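Local coordinates for putative O-GlcNAcase nagJ (PDB 6PV5), which probably hydrolyses terminal N-acetylhexosamine residues from glycans, as a family 84 glycoside hydrolase whose N-terminal, barrel and helical domains make up this chain, at residues A[179-191]-A[452-464]. Numbering follows the deposited sequence.
Sequences VIKDEPSFKMRAV and GADYGWNSVSYEA
Pro184 covers one face of the Trp457 indole, in the last turn of helix 446-457, where residues 183-187 lead from the N-terminal sheet into the first strand of the (beta/alpha)8 barrel: one indole joining two domains. Trp457 CG stands anti to the backbone N (chi1 -176°), which lays the ring along this linker. Pro184 CB sits 3.8 Å from the centroid of the six-membered ring, a CH-pi contact. At the rim, NE1 donates to Asp182 OD1 (2.9 Å), meeting the carboxylate from above its plane; Lys47 N also binds this oxygen. Farther along the rim, Arg189 turns a guanidinium face to CE3, its plane 89° from the indole, while Glu130 pairs with its NH1. The helix end is held as well: Trp457 O accepts from Ser185 N (2.9 Å) and, at 3.2 Å, from Ser185 OG, both on the same face of its plane, and Gly456 O takes Phe186 N. Ser185 OG also receives Ser459 N. Packing thins toward exposed Val460, which barely touches the linker. Carbonyls at this helix C-terminus are thus met by donors of the linker, with a water that donates to both Glu183 O and Trp457 O assisting, coupling the N-terminal domain to the barrel.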
loop_
_atom_site.group_PDB
_atom_site.type_symbol
_atom_site.label_atom_id
_atom_site.label_comp_id
_atom_site.label_asym_id
_atom_site.label_seq_id
_atom_site.Cartn_x
_atom_site.Cartn_y
_atom_site.Cartn_z
ATOM N N VAL A 179 3.082 26.838 3.381
ATOM C CA VAL A 179 3.702 26.305 4.581
ATOM C C VAL A 179 3.097 24.921 4.819
ATOM O O VAL A 179 1.876 24.781 4.927
ATOM C CB VAL A 179 3.501 27.227 5.804
ATOM C CG1 VAL A 179 4.303 26.750 7.009
ATOM C CG2 VAL A 179 3.824 28.686 5.493
ATOM N N ILE A 180 3.966 23.905 4.878
ATOM C CA ILE A 180 3.556 22.553 5.213
ATOM C C ILE A 180 4.293 22.146 6.483
ATOM O O ILE A 180 5.516 22.246 6.547
ATOM C CB ILE A 180 3.819 21.577 4.041
ATOM C CG1 ILE A 180 2.850 21.805 2.877
ATOM C CG2 ILE A 180 3.792 20.126 4.499
ATOM C CD1 ILE A 180 3.420 21.404 1.541
ATOM N N LYS A 181 3.523 21.697 7.481
ATOM C CA LYS A 181 4.056 21.062 8.677
ATOM C C LYS A 181 3.584 19.605 8.676
ATOM O O LYS A 181 2.384 19.352 8.720
ATOM C CB LYS A 181 3.600 21.861 9.907
ATOM C CG LYS A 181 4.024 23.330 9.923
ATOM C CD LYS A 181 2.922 24.301 10.318
ATOM N N ASP A 182 4.523 18.648 8.591
ATOM C CA ASP A 182 4.149 17.304 8.178
ATOM C C ASP A 182 4.952 16.235 8.910
ATOM O O ASP A 182 6.145 16.391 9.143
ATOM C CB ASP A 182 4.309 17.131 6.663
ATOM C CG ASP A 182 3.497 15.993 6.045
ATOM O OD1 ASP A 182 2.552 15.488 6.702
ATOM O OD2 ASP A 182 3.793 15.641 4.889
ATOM N N GLU A 183 4.275 15.118 9.210
ATOM C CA GLU A 183 4.867 13.962 9.871
ATOM C C GLU A 183 3.886 12.787 9.799
ATOM O O GLU A 183 2.681 12.973 9.643
ATOM C CB GLU A 183 5.178 14.267 11.343
ATOM C CG GLU A 183 3.962 14.744 12.123
ATOM C CD GLU A 183 4.176 15.078 13.592
ATOM O OE1 GLU A 183 5.345 15.079 14.038
ATOM O OE2 GLU A 183 3.169 15.339 14.286
ATOM N N PRO A 184 4.383 11.543 9.945
ATOM C CA PRO A 184 3.550 10.347 9.784
ATOM C C PRO A 184 2.755 9.847 10.990
ATOM O O PRO A 184 3.259 9.859 12.116
ATOM C CB PRO A 184 4.599 9.275 9.469
ATOM C CG PRO A 184 5.858 9.725 10.216
ATOM C CD PRO A 184 5.801 11.236 10.193
ATOM N N SER A 185 1.548 9.321 10.714
ATOM C CA SER A 185 0.695 8.645 11.687
ATOM C C SER A 185 1.362 7.371 12.198
ATOM O O SER A 185 1.288 7.069 13.384
ATOM C CB SER A 185 -0.648 8.300 11.089
ATOM O OG SER A 185 -1.308 9.456 10.591
ATOM N N PHE A 186 1.943 6.584 11.290
ATOM C CA PHE A 186 2.535 5.316 11.687
ATOM C C PHE A 186 4.029 5.394 11.429
ATOM O O PHE A 186 4.431 5.950 10.411
ATOM C CB PHE A 186 1.952 4.130 10.910
ATOM C CG PHE A 186 0.476 3.872 11.104
ATOM C CD1 PHE A 186 0.032 2.927 12.011
ATOM C CD2 PHE A 186 -0.471 4.569 10.371
ATOM C CE1 PHE A 186 -1.327 2.698 12.191
ATOM C CE2 PHE A 186 -1.827 4.336 10.550
ATOM C CZ PHE A 186 -2.253 3.392 11.457
ATOM N N LYS A 187 4.820 4.825 12.344
ATOM C CA LYS A 187 6.265 4.979 12.297
ATOM C C LYS A 187 6.842 3.983 11.303
ATOM O O LYS A 187 7.964 4.159 10.825
ATOM C CB LYS A 187 6.908 4.756 13.670
ATOM C CG LYS A 187 6.830 3.325 14.181
ATOM C CD LYS A 187 7.521 3.098 15.518
ATOM C CE LYS A 187 7.482 1.632 15.900
ATOM N NZ LYS A 187 8.376 1.312 17.041
ATOM N N MET A 188 6.091 2.899 11.068
ATOM C CA MET A 188 6.447 1.960 10.020
ATOM C C MET A 188 5.286 1.839 9.031
ATOM O O MET A 188 4.160 1.508 9.415
ATOM C CB MET A 188 6.820 0.585 10.565
ATOM C CG MET A 188 7.630 -0.185 9.552
ATOM S SD MET A 188 7.686 -1.958 9.806
ATOM C CE MET A 188 9.188 -2.317 8.899
ATOM N N ARG A 189 5.599 2.158 7.768
ATOM C CA ARG A 189 4.674 2.140 6.642
ATOM C C ARG A 189 5.308 1.289 5.545
ATOM O O ARG A 189 6.204 1.758 4.862
ATOM C CB ARG A 189 4.417 3.565 6.149
ATOM C CG ARG A 189 3.885 4.497 7.226
ATOM C CD ARG A 189 3.970 5.980 6.898
ATOM N NE ARG A 189 5.285 6.336 6.366
ATOM C CZ ARG A 189 6.376 6.560 7.102
ATOM N NH1 ARG A 189 6.332 6.454 8.425
ATOM N NH2 ARG A 189 7.512 6.888 6.503
ATOM N N ALA A 190 4.888 0.020 5.441
ATOM C CA ALA A 190 5.658 -0.965 4.705
ATOM C C ALA A 190 4.784 -1.652 3.656
ATOM O O ALA A 190 3.551 -1.605 3.696
ATOM C CB ALA A 190 6.184 -2.004 5.667
ATOM N N VAL A 191 5.468 -2.335 2.741
ATOM C CA VAL A 191 4.873 -3.347 1.892
ATOM C C VAL A 191 5.637 -4.627 2.181
ATOM O O VAL A 191 6.856 -4.578 2.291
ATOM C CB VAL A 191 4.962 -2.926 0.410
ATOM C CG1 VAL A 191 4.464 -3.994 -0.555
ATOM C CG2 VAL A 191 4.255 -1.605 0.165
ATOM N N GLY A 452 -2.719 2.934 0.597
ATOM C CA GLY A 452 -2.071 2.453 1.804
ATOM C C GLY A 452 -0.977 3.411 2.297
ATOM O O GLY A 452 -0.811 3.595 3.504
ATOM N N ALA A 453 -0.227 4.006 1.356
ATOM C CA ALA A 453 0.796 5.000 1.680
ATOM C C ALA A 453 0.150 6.226 2.320
ATOM O O ALA A 453 0.715 6.820 3.235
ATOM C CB ALA A 453 1.570 5.403 0.446
ATOM N N ASP A 454 -1.019 6.603 1.798
ATOM C CA ASP A 454 -1.738 7.791 2.224
ATOM C C ASP A 454 -2.302 7.582 3.634
ATOM O O ASP A 454 -2.246 8.479 4.479
ATOM C CB ASP A 454 -2.788 8.167 1.177
ATOM C CG ASP A 454 -3.492 9.487 1.428
ATOM O OD1 ASP A 454 -2.834 10.419 1.915
ATOM O OD2 ASP A 454 -4.694 9.574 1.130
ATOM N N TYR A 455 -2.873 6.394 3.861
ATOM C CA TYR A 455 -3.472 6.039 5.129
ATOM C C TYR A 455 -2.379 5.939 6.191
ATOM O O TYR A 455 -2.571 6.434 7.293
ATOM C CB TYR A 455 -4.212 4.700 5.051
ATOM C CG TYR A 455 -4.654 4.205 6.408
ATOM C CD1 TYR A 455 -5.741 4.777 7.065
ATOM C CD2 TYR A 455 -3.957 3.198 7.053
ATOM C CE1 TYR A 455 -6.151 4.332 8.314
ATOM C CE2 TYR A 455 -4.356 2.740 8.299
ATOM C CZ TYR A 455 -5.432 3.330 8.940
ATOM O OH TYR A 455 -5.818 2.860 10.160
ATOM N N GLY A 456 -1.273 5.261 5.841
ATOM C CA GLY A 456 -0.142 5.055 6.724
ATOM C C GLY A 456 0.465 6.388 7.149
ATOM O O GLY A 456 0.857 6.560 8.307
ATOM N N TRP A 457 0.512 7.338 6.205
ATOM C CA TRP A 457 1.144 8.614 6.476
ATOM C C TRP A 457 0.201 9.521 7.267
ATOM O O TRP A 457 0.646 10.264 8.130
ATOM C CB TRP A 457 1.622 9.293 5.187
ATOM C CG TRP A 457 2.356 10.567 5.466
ATOM C CD1 TRP A 457 1.838 11.830 5.499
ATOM C CD2 TRP A 457 3.743 10.692 5.833
ATOM N NE1 TRP A 457 2.813 12.732 5.820
ATOM C CE2 TRP A 457 3.989 12.066 6.049
ATOM C CE3 TRP A 457 4.794 9.787 6.007
ATOM C CZ2 TRP A 457 5.240 12.544 6.435
ATOM C CZ3 TRP A 457 6.030 10.264 6.386
ATOM C CH2 TRP A 457 6.248 11.626 6.592
ATOM N N ASN A 458 -1.094 9.484 6.945
ATOM C CA ASN A 458 -2.040 10.457 7.467
ATOM C C ASN A 458 -3.384 9.760 7.632
ATOM O O ASN A 458 -4.296 9.971 6.824
ATOM C CB ASN A 458 -2.082 11.733 6.612
ATOM C CG ASN A 458 -2.886 12.890 7.192
ATOM O OD1 ASN A 458 -3.680 12.730 8.117
ATOM N ND2 ASN A 458 -2.729 14.074 6.617
ATOM N N SER A 459 -3.483 8.952 8.702
ATOM C CA SER A 459 -4.650 8.122 8.960
ATOM C C SER A 459 -5.827 8.972 9.411
ATOM O O SER A 459 -6.982 8.681 9.106
ATOM C CB SER A 459 -4.355 7.016 9.934
ATOM O OG SER A 459 -3.944 7.538 11.188
ATOM N N VAL A 460 -5.514 10.052 10.120
ATOM C CA VAL A 460 -6.535 10.940 10.643
ATOM C C VAL A 460 -7.330 11.584 9.509
ATOM O O VAL A 460 -8.554 11.652 9.579
ATOM C CB VAL A 460 -5.910 11.961 11.616
ATOM C CG1 VAL A 460 -6.654 13.292 11.651
ATOM C CG2 VAL A 460 -5.789 11.352 13.004
ATOM N N SER A 461 -6.655 12.063 8.464
ATOM C CA SER A 461 -7.425 12.753 7.435
ATOM C C SER A 461 -7.763 11.844 6.237
ATOM O O SER A 461 -8.450 12.275 5.317
ATOM C CB SER A 461 -6.767 14.040 7.019
ATOM O OG SER A 461 -5.463 13.793 6.518
ATOM N N TYR A 462 -7.335 10.574 6.273
ATOM C CA TYR A 462 -7.538 9.660 5.152
ATOM C C TYR A 462 -9.021 9.490 4.858
ATOM O O TYR A 462 -9.759 9.061 5.733
ATOM C CB TYR A 462 -7.011 8.264 5.487
ATOM C CG TYR A 462 -7.223 7.215 4.416
ATOM C CD1 TYR A 462 -6.419 7.185 3.278
ATOM C CD2 TYR A 462 -8.214 6.246 4.549
ATOM C CE1 TYR A 462 -6.577 6.210 2.301
ATOM C CE2 TYR A 462 -8.389 5.260 3.587
ATOM C CZ TYR A 462 -7.568 5.254 2.463
ATOM O OH TYR A 462 -7.723 4.308 1.515
ATOM N N GLU A 463 -9.424 9.800 3.622
ATOM C CA GLU A 463 -10.736 9.423 3.105
ATOM C C GLU A 463 -10.543 8.516 1.892
ATOM O O GLU A 463 -9.868 8.904 0.936
ATOM C CB GLU A 463 -11.528 10.648 2.655
ATOM C CG GLU A 463 -11.902 11.588 3.781
ATOM C CD GLU A 463 -12.529 12.860 3.242
ATOM O OE1 GLU A 463 -13.602 12.759 2.603
ATOM O OE2 GLU A 463 -11.924 13.945 3.417
ATOM N N ALA A 464 -11.127 7.314 1.966
ATOM C CA ALA A 464 -10.830 6.220 1.052
ATOM C C ALA A 464 -11.079 6.649 -0.393
ATOM O O ALA A 464 -10.204 6.505 -1.233
ATOM C CB ALA A 464 -11.635 4.992 1.412
HETATM O O HOH W 1 -0.119 12.561 10.036
HETATM O O HOH W 2 3.623 6.633 3.616
#